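Side-chain contacts in aryl acylamidase (bacterium CSBL00001, PDB 4YJ6), which probably hydrolyses the amide bond of aryl acylamides, releasing an arylamine and a carboxylic acid: residues N46-K51 against A168-D173; M83-A88 against W93-G98. All coordinates share one frame; numbering follows the deposited sequence.

Contact 1: N46-K51 against A168-D173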
loop_
_atom_site.group_PDB
_atom_site.type_symbol
_atom_site.label_atom_id
_atom_site.label_comp_id
_atom_site.label_asym_id
_atom_site.label_seq_id
_atom_site.Cartn_x
_atom_site.Cartn_y
_atom_site.Cartn_z
ATOM N N ASN A 46 10.916 2.618 13.377
ATOM C CA ASN A 46 10.387 3.969 13.242
ATOM C C ASN A 46 9.197 3.965 12.288
ATOM O O ASN A 46 9.099 4.810 11.399
ATOM C CB ASN A 46 11.479 4.953 12.778
ATOM C CG ASN A 46 11.071 6.421 12.878
ATOM O OD1 ASN A 46 10.439 6.866 13.854
ATOM N ND2 ASN A 46 11.462 7.207 11.869
ATOM N N ALA A 47 8.294 3.017 12.518
ATOM C CA ALA A 47 7.100 2.859 11.682
ATOM C C ALA A 47 5.888 3.600 12.261
ATOM O O ALA A 47 5.032 4.049 11.528
ATOM C CB ALA A 47 6.781 1.352 11.519
ATOM N N VAL A 48 5.819 3.722 13.584
ATOM C CA VAL A 48 4.640 4.316 14.232
ATOM C C VAL A 48 4.837 5.807 14.443
ATOM O O VAL A 48 5.879 6.230 14.941
ATOM C CB VAL A 48 4.352 3.584 15.573
ATOM C CG1 VAL A 48 3.187 4.253 16.336
ATOM C CG2 VAL A 48 4.076 2.113 15.321
ATOM N N VAL A 49 3.860 6.611 14.039
ATOM C CA VAL A 49 3.952 8.045 14.213
ATOM C C VAL A 49 2.897 8.605 15.172
ATOM O O VAL A 49 3.007 9.757 15.601
ATOM C CB VAL A 49 3.876 8.797 12.860
ATOM C CG1 VAL A 49 5.044 8.363 11.983
ATOM C CG2 VAL A 49 2.527 8.544 12.144
ATOM N N TYR A 50 1.884 7.818 15.503
ATOM C CA TYR A 50 0.889 8.225 16.523
ATOM C C TYR A 50 0.448 6.969 17.254
ATOM O O TYR A 50 0.201 5.935 16.614
ATOM C CB TYR A 50 -0.336 8.896 15.873
ATOM C CG TYR A 50 -1.440 9.200 16.866
ATOM C CD1 TYR A 50 -1.237 10.131 17.879
ATOM C CD2 TYR A 50 -2.697 8.572 16.774
ATOM C CE1 TYR A 50 -2.230 10.414 18.793
ATOM C CE2 TYR A 50 -3.713 8.870 17.696
ATOM C CZ TYR A 50 -3.455 9.795 18.690
ATOM O OH TYR A 50 -4.431 10.113 19.613
ATOM N N LYS A 51 0.335 7.050 18.585
ATOM C CA LYS A 51 -0.102 5.918 19.377
ATOM C C LYS A 51 -1.434 6.280 20.002
ATOM O O LYS A 51 -1.558 7.347 20.631
ATOM C CB LYS A 51 0.939 5.604 20.462
ATOM C CG LYS A 51 2.261 5.145 19.863
ATOM C CD LYS A 51 3.425 5.129 20.873
ATOM C CE LYS A 51 4.698 4.590 20.195
ATOM N NZ LYS A 51 5.870 4.525 21.136
ATOM N N ALA A 168 3.861 -1.440 6.056
ATOM C CA ALA A 168 4.520 -2.658 5.644
ATOM C C ALA A 168 5.549 -3.119 6.696
ATOM O O ALA A 168 5.663 -4.298 6.945
ATOM C CB ALA A 168 5.213 -2.478 4.280
ATOM N N ALA A 169 6.291 -2.184 7.279
ATOM C CA ALA A 169 7.340 -2.534 8.237
ATOM C C ALA A 169 6.733 -3.232 9.471
ATOM O O ALA A 169 7.230 -4.252 9.931
ATOM C CB ALA A 169 8.140 -1.267 8.656
ATOM N N LEU A 170 5.622 -2.716 9.981
ATOM C CA LEU A 170 4.988 -3.387 11.113
ATOM C C LEU A 170 4.538 -4.796 10.770
ATOM O O LEU A 170 4.719 -5.718 11.570
ATOM C CB LEU A 170 3.784 -2.580 11.644
ATOM C CG LEU A 170 4.152 -1.243 12.280
ATOM C CD1 LEU A 170 2.852 -0.538 12.785
ATOM C CD2 LEU A 170 5.112 -1.444 13.453
ATOM N N VAL A 171 3.951 -4.982 9.582
ATOM C CA VAL A 171 3.483 -6.295 9.185
ATOM C C VAL A 171 4.671 -7.239 8.943
ATOM O O VAL A 171 4.616 -8.394 9.343
ATOM C CB VAL A 171 2.583 -6.193 7.920
ATOM C CG1 VAL A 171 2.204 -7.596 7.364
ATOM C CG2 VAL A 171 1.317 -5.363 8.309
ATOM N N ALA A 172 5.722 -6.736 8.296
ATOM C CA ALA A 172 6.879 -7.570 7.988
ATOM C C ALA A 172 7.638 -7.979 9.245
ATOM O O ALA A 172 8.319 -9.022 9.241
ATOM C CB ALA A 172 7.822 -6.855 7.003
ATOM N N ASP A 173 7.491 -7.192 10.301
ATOM C CA ASP A 173 8.200 -7.461 11.563
ATOM C C ASP A 173 7.306 -8.251 12.514
ATOM O O ASP A 173 7.695 -8.514 13.659
ATOM C CB ASP A 173 8.666 -6.153 12.207
ATOM C CG ASP A 173 9.842 -6.349 13.176
ATOM O OD1 ASP A 173 10.748 -7.123 12.844
ATOM O OD2 ASP A 173 9.848 -5.728 14.262
#

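Contact 2: M83-A88 against W93-G98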
loop_
_atom_site.group_PDB
_atom_site.type_symbol
_atom_site.label_atom_id
_atom_site.label_comp_id
_atom_site.label_asym_id
_atom_site.label_seq_id
_atom_site.Cartn_x
_atom_site.Cartn_y
_atom_site.Cartn_z
HETATM N N MSE A 83 -3.614 2.534 11.061
HETATM C CA MSE A 83 -3.963 3.184 9.773
HETATM C C MSE A 83 -2.730 3.995 9.377
HETATM O O MSE A 83 -1.756 4.139 10.168
HETATM C CB MSE A 83 -5.179 4.100 9.931
HETATM C CG MSE A 83 -4.800 5.281 10.803
HETATM SE SE MSE A 83 -6.226 6.541 10.868
HETATM C CE MSE A 83 -6.369 7.061 8.994
ATOM N N LYS A 84 -2.773 4.533 8.165
ATOM C CA LYS A 84 -1.640 5.302 7.617
ATOM C C LYS A 84 -1.834 6.811 7.785
ATOM O O LYS A 84 -2.917 7.351 7.492
ATOM C CB LYS A 84 -1.534 4.966 6.133
ATOM C CG LYS A 84 -0.444 5.760 5.369
ATOM C CD LYS A 84 -0.400 5.204 3.940
ATOM C CE LYS A 84 0.487 6.078 3.070
ATOM N NZ LYS A 84 0.537 5.546 1.692
ATOM N N ASP A 85 -0.769 7.506 8.184
ATOM C CA ASP A 85 -0.810 8.957 8.328
ATOM C C ASP A 85 -0.575 9.685 6.977
ATOM O O ASP A 85 0.429 10.384 6.797
ATOM C CB ASP A 85 0.268 9.369 9.364
ATOM C CG ASP A 85 0.299 10.871 9.611
ATOM O OD1 ASP A 85 -0.710 11.548 9.299
ATOM O OD2 ASP A 85 1.336 11.348 10.168
ATOM N N LEU A 86 -1.511 9.545 6.037
ATOM C CA LEU A 86 -1.446 10.277 4.778
ATOM C C LEU A 86 -2.894 10.568 4.389
ATOM O O LEU A 86 -3.636 9.648 4.040
ATOM C CB LEU A 86 -0.729 9.454 3.679
ATOM C CG LEU A 86 -0.735 10.156 2.315
ATOM C CD1 LEU A 86 -0.010 11.533 2.393
ATOM C CD2 LEU A 86 -0.058 9.257 1.265
ATOM N N PHE A 87 -3.290 11.841 4.529
ATOM C CA PHE A 87 -4.695 12.236 4.456
ATOM C C PHE A 87 -5.548 11.396 5.415
ATOM O O PHE A 87 -6.707 11.087 5.137
ATOM C CB PHE A 87 -5.202 12.180 3.021
ATOM C CG PHE A 87 -4.503 13.172 2.130
ATOM C CD1 PHE A 87 -4.882 14.523 2.153
ATOM C CD2 PHE A 87 -3.438 12.780 1.327
ATOM C CE1 PHE A 87 -4.241 15.451 1.359
ATOM C CE2 PHE A 87 -2.780 13.714 0.514
ATOM C CZ PHE A 87 -3.179 15.035 0.525
ATOM N N ALA A 88 -4.956 11.048 6.549
ATOM C CA ALA A 88 -5.694 10.338 7.600
ATOM C C ALA A 88 -6.915 11.163 7.984
ATOM O O ALA A 88 -6.797 12.366 8.174
ATOM C CB ALA A 88 -4.804 10.134 8.817
ATOM N N TRP A 93 -7.961 12.329 15.858
ATOM C CA TRP A 93 -6.609 11.847 15.613
ATOM C C TRP A 93 -5.825 12.858 14.772
ATOM O O TRP A 93 -6.408 13.687 14.073
ATOM C CB TRP A 93 -6.651 10.519 14.851
ATOM C CG TRP A 93 -7.054 9.330 15.696
ATOM C CD1 TRP A 93 -7.915 9.312 16.776
ATOM C CD2 TRP A 93 -6.592 7.999 15.527
ATOM N NE1 TRP A 93 -8.010 8.018 17.281
ATOM C CE2 TRP A 93 -7.203 7.199 16.531
ATOM C CE3 TRP A 93 -5.718 7.394 14.615
ATOM C CZ2 TRP A 93 -6.968 5.826 16.637
ATOM C CZ3 TRP A 93 -5.470 6.021 14.729
ATOM C CH2 TRP A 93 -6.112 5.249 15.725
ATOM N N PRO A 94 -4.499 12.797 14.854
ATOM C CA PRO A 94 -3.722 13.759 14.060
ATOM C C PRO A 94 -3.758 13.402 12.591
ATOM O O PRO A 94 -4.229 12.331 12.202
ATOM C CB PRO A 94 -2.297 13.639 14.624
ATOM C CG PRO A 94 -2.252 12.361 15.359
ATOM C CD PRO A 94 -3.654 11.965 15.733
ATOM N N SER A 95 -3.288 14.324 11.770
ATOM C CA SER A 95 -3.083 14.045 10.353
ATOM C C SER A 95 -2.000 14.989 9.859
ATOM O O SER A 95 -2.249 16.175 9.721
ATOM C CB SER A 95 -4.388 14.285 9.583
ATOM O OG SER A 95 -4.161 14.054 8.174
ATOM N N THR A 96 -0.802 14.471 9.595
ATOM C CA THR A 96 0.306 15.346 9.223
ATOM C C THR A 96 0.669 15.258 7.749
ATOM O O THR A 96 1.648 15.871 7.332
ATOM C CB THR A 96 1.570 15.056 10.066
ATOM O OG1 THR A 96 2.169 13.810 9.690
ATOM C CG2 THR A 96 1.229 15.018 11.562
ATOM N N LEU A 97 -0.117 14.508 6.969
ATOM C CA LEU A 97 0.153 14.315 5.528
ATOM C C LEU A 97 1.584 13.845 5.319
ATOM O O LEU A 97 2.303 14.343 4.437
ATOM C CB LEU A 97 -0.104 15.614 4.748
ATOM C CG LEU A 97 -1.483 16.245 5.026
ATOM C CD1 LEU A 97 -1.729 17.493 4.127
ATOM C CD2 LEU A 97 -2.582 15.210 4.823
ATOM N N GLY A 98 2.001 12.853 6.103
ATOM C CA GLY A 98 3.318 12.271 5.906
ATOM C C GLY A 98 4.459 13.101 6.482
ATOM O O GLY A 98 5.519 13.258 5.863
HETATM O O HOH W 1 -2.331 12.396 7.262
#

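Contact 1: N46-K51 against A168-D173
Ala47 and Val48 pack on Ala169 and Leu170, joining the start of strand 48-51 and the residue before it, at the edge of the three-stranded mixed sheet (48-51, 126-131, 80-84), to the last turn of helix 165-172. The strand is broken by a classic beta bulge, Val49 and Tyr50 both facing Gln130. The packing is entirely apolar. Leu170 carries most of it: CG is anti to its own carbonyl carbon (chi1 -67°), which places the fork against Ala47 and Val48. Leu170 CG and CD2 both lie 3.8 Å from Ala47 CB. The other branch, Leu170 CD1, meets Val48 CG2 at 3.9 Å, the two side chains crossing at about a right angle. With an alanine in place of Leu170 both branches are lost, which would probably open a gap beside Val48 CG2 and leave Ala47 CB resting on Ala169 alone within this contact. Polar bonds flank the packing. Asp42, near the end of helix 27-45, fixes the backbone by accepting Ala47 N on OD1 and Val48 N on OD2; Asp173, just past helix 165-172, forms salt bridges with Arg41 and Arg493. At the closest backbone approach, Ala47 CB faces Ala169 CB at 4.1 Å.

Contact 2: M83-A88 against W93-G98
Asp85 grips Thr96 with both carboxylate oxygens, from the centre of an inverse gamma turn at the end of strand 80-84. Thr96 N gives a nearly straight bond (163°) to the syn lone pair of Asp85 OD1 at 2.9 Å. Thr96 OG1 donates to Asp85 OD2 at 2.6 Å, also on the syn side but 27° out of the carboxylate plane; OG1 in turn accepts Gly99 N. Held at two points, the carboxylate has little freedom to rotate. A water extends the network: it donates to Asp85 OD1 at 2.7 Å, accepts from Ala88 N and Leu97 N, and lies 2.6 Å from Ser95 OG, so it bridges both segments at four points. Gly98 N adds a weak bond to Asp85 O. Lys84, the first residue of the turn, hydrogen-bonds through NZ to Ser163 OG, Ser164 OG and Thr182 OG1, consistent with Lys84 being the lysine of the Ser-Ser-Lys triad of amidase signature enzymes. Farther out the contact is apolar. In Met83, a selenomethionine, CG sits between the backbone N and the carbonyl carbon (chi1 68°), and CB-CG then runs extended to bring SE obliquely to the Trp93 ring in a Met-aromatic contact, Met83 SE 3.9 Å from Trp93 CE3; Trp93 NE1 is bonded to Glu55. At the other end Leu97 forms a CH-pi contact with Phe87, its CD2 3.6 Å above the ring plane and displaced toward the rim.

How the contacts relate
From the N terminus the chain leaves helix 27-45, enters strand 48-51 and, after helix 53-69, runs through strand 80-84 into contact 2, where 83-88 and 93-98 close a loop with only four residues between them. It then passes helix 115-122 and the central strand 126-131 before helix 165-172 returns to close contact 1, so the short closure lies wholly within the long one. Both contacts reach the same three-stranded sheet, from opposite outer strands, with centres about 13 Å apart. They also touch directly: Tyr50 meets Trp93 edge-to-face and packs on Pro94, and Val49 CG2 lies 3.6 Å from Asp85 OD2.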